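PDB 6YGQ: PA-I Galactophilic Lectin from Enterobacter cloacae, which probably binds galactose-type sugars through a bound calcium ion, as PA-I-like galactophilic lectins do. Local coordinates for residues G56-G61 and A66-Q71. Residues are numbered along the deposited sequence; the frame is centred on the assembly and turned at random.
Sequences GWARNG and ALTAPQ. With CA (calcium ion), chain E.
The Trp57 indole turns an edge to the partner strand: CE3 lies 3.4 Å from Thr68 O, which sits near the ring plane, while CZ3 packs obliquely on Ala69 CB. Trp57 CG stands anti to the carbonyl carbon (chi1 -64°), which helps bring the benzo edge to 66-71, and Gln71 of the second subunit also packs against Trp57. Ala58 and Thr68 form an antiparallel hydrogen-bonded pair. Ala58 N gives Thr68 O a nearly straight bond (3.0 Å, 174° at the hydrogen), and Ala58 O accepts twice from Thr68: N at 2.7 Å, almost in line with the C=O, and OG1 at 2.9 Å from above the carbonyl plane. The chi1 of 76° sets the Thr68 hydroxyl over that oxygen and leaves CG2 facing the Asn60 amide. Beside them, in the non-hydrogen-bonded pair Arg59-Leu67, Leu67 CD2 rests 3.8 Å from Arg59 CG, the two side chains crossing at a slant on the Trp57 side. The pairing frays at a weak bond from Asn60 N to Ala66 O (3.0 Å). Just beyond, Asn60 O binds calcium at 2.4 Å, along with two waters, Asp120, Gln124, Asp127 and Asn128, so this hairpin end helps build the probable sugar site. Phe118 of strand 112-118 and Phe132 of strand 129-139 pack against Ala58 and Thr68, while Arg59 pairs through its backbone with Ala129, so that at this end strand 49-59 runs between 67-69 and 129-139.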
loop_
_atom_site.group_PDB
_atom_site.type_symbol
_atom_site.label_atom_id
_atom_site.label_comp_id
_atom_site.label_asym_id
_atom_site.label_seq_id
_atom_site.Cartn_x
_atom_site.Cartn_y
_atom_site.Cartn_z
ATOM N N GLY A 56 -3.072 5.918 1.711
ATOM C CA GLY A 56 -4.091 6.920 1.950
ATOM C C GLY A 56 -5.462 6.461 1.498
ATOM O O GLY A 56 -5.629 5.433 0.847
ATOM N N TRP A 57 -6.458 7.263 1.871
ATOM C CA TRP A 57 -7.848 7.009 1.521
ATOM C C TRP A 57 -8.378 8.156 0.673
ATOM O O TRP A 57 -8.237 9.326 1.044
ATOM C CB TRP A 57 -8.725 6.857 2.768
ATOM C CG TRP A 57 -8.397 5.672 3.627
ATOM C CD1 TRP A 57 -7.896 5.700 4.896
ATOM C CD2 TRP A 57 -8.561 4.289 3.291
ATOM N NE1 TRP A 57 -7.733 4.420 5.371
ATOM C CE2 TRP A 57 -8.134 3.535 4.404
ATOM C CE3 TRP A 57 -9.025 3.614 2.157
ATOM C CZ2 TRP A 57 -8.156 2.141 4.415
ATOM C CZ3 TRP A 57 -9.044 2.232 2.169
ATOM C CH2 TRP A 57 -8.611 1.510 3.290
ATOM N N ALA A 58 -9.002 7.817 -0.451
ATOM C CA ALA A 58 -9.628 8.804 -1.316
ATOM C C ALA A 58 -10.985 8.282 -1.759
ATOM O O ALA A 58 -11.146 7.083 -2.003
ATOM C CB ALA A 58 -8.758 9.113 -2.539
ATOM N N ARG A 59 -11.956 9.181 -1.854
ATOM C CA ARG A 59 -13.281 8.846 -2.356
ATOM C C ARG A 59 -13.388 9.273 -3.814
ATOM O O ARG A 59 -12.974 10.381 -4.172
ATOM C CB ARG A 59 -14.370 9.526 -1.525
ATOM C CG ARG A 59 -14.444 9.046 -0.085
ATOM C CD ARG A 59 -14.958 10.145 0.832
ATOM N NE ARG A 59 -16.392 10.370 0.666
ATOM C CZ ARG A 59 -16.996 11.545 0.827
ATOM N NH1 ARG A 59 -16.296 12.622 1.160
ATOM N NH2 ARG A 59 -18.307 11.641 0.654
ATOM N N ASN A 60 -13.931 8.393 -4.655
ATOM C CA ASN A 60 -14.216 8.729 -6.042
ATOM C C ASN A 60 -15.669 9.147 -6.242
ATOM O O ASN A 60 -16.122 9.264 -7.386
ATOM C CB ASN A 60 -13.860 7.559 -6.968
ATOM C CG ASN A 60 -14.589 6.274 -6.616
ATOM O OD1 ASN A 60 -15.513 6.266 -5.805
ATOM N ND2 ASN A 60 -14.171 5.175 -7.236
ATOM N N GLY A 61 -16.397 9.384 -5.157
ATOM C CA GLY A 61 -17.778 9.824 -5.234
ATOM C C GLY A 61 -18.267 10.185 -3.849
ATOM O O GLY A 61 -17.540 10.071 -2.859
ATOM N N ALA A 66 -18.079 4.712 -2.085
ATOM C CA ALA A 66 -17.202 5.283 -3.108
ATOM C C ALA A 66 -15.822 5.602 -2.527
ATOM O O ALA A 66 -15.344 6.733 -2.574
ATOM C CB ALA A 66 -17.849 6.524 -3.713
ATOM N N LEU A 67 -15.179 4.568 -1.987
ATOM C CA LEU A 67 -13.888 4.688 -1.326
ATOM C C LEU A 67 -12.814 3.926 -2.091
ATOM O O LEU A 67 -13.083 2.888 -2.701
ATOM C CB LEU A 67 -13.953 4.147 0.103
ATOM C CG LEU A 67 -14.056 5.146 1.253
ATOM C CD1 LEU A 67 -14.325 4.380 2.539
ATOM C CD2 LEU A 67 -12.799 5.990 1.371
ATOM N N THR A 68 -11.583 4.439 -2.031
ATOM C CA THR A 68 -10.446 3.802 -2.680
ATOM C C THR A 68 -9.193 3.953 -1.823
ATOM O O THR A 68 -9.072 4.893 -1.036
ATOM C CB THR A 68 -10.143 4.403 -4.067
ATOM O OG1 THR A 68 -9.481 5.668 -3.910
ATOM C CG2 THR A 68 -11.411 4.593 -4.874
ATOM N N ALA A 69 -8.268 3.025 -1.982
ATOM C CA ALA A 69 -6.887 3.124 -1.542
ATOM C C ALA A 69 -6.021 3.184 -2.788
ATOM O O ALA A 69 -6.523 3.073 -3.914
ATOM C CB ALA A 69 -6.515 1.920 -0.666
ATOM N N PRO A 70 -4.705 3.397 -2.647
ATOM C CA PRO A 70 -3.854 3.343 -3.854
ATOM C C PRO A 70 -4.096 2.084 -4.673
ATOM O O PRO A 70 -4.100 2.132 -5.909
ATOM C CB PRO A 70 -2.431 3.410 -3.284
ATOM C CG PRO A 70 -2.597 4.198 -2.006
ATOM C CD PRO A 70 -3.931 3.762 -1.444
ATOM N N GLN A 71 -4.344 0.959 -4.005
ATOM C CA GLN A 71 -4.636 -0.311 -4.659
ATOM C C GLN A 71 -6.034 -0.367 -5.292
ATOM O O GLN A 71 -6.437 -1.460 -5.705
ATOM C CB GLN A 71 -4.483 -1.453 -3.652
ATOM C CG GLN A 71 -5.337 -1.296 -2.402
ATOM C CD GLN A 71 -5.158 -2.441 -1.425
ATOM O OE1 GLN A 71 -4.087 -3.043 -1.342
ATOM N NE2 GLN A 71 -6.211 -2.752 -0.680
HETATM CA CA CA E . -15.760 10.798 -9.171
HETATM O O HOH W 1 -18.230 10.499 -9.675
HETATM O O HOH W 2 -16.152 8.764 -10.526
#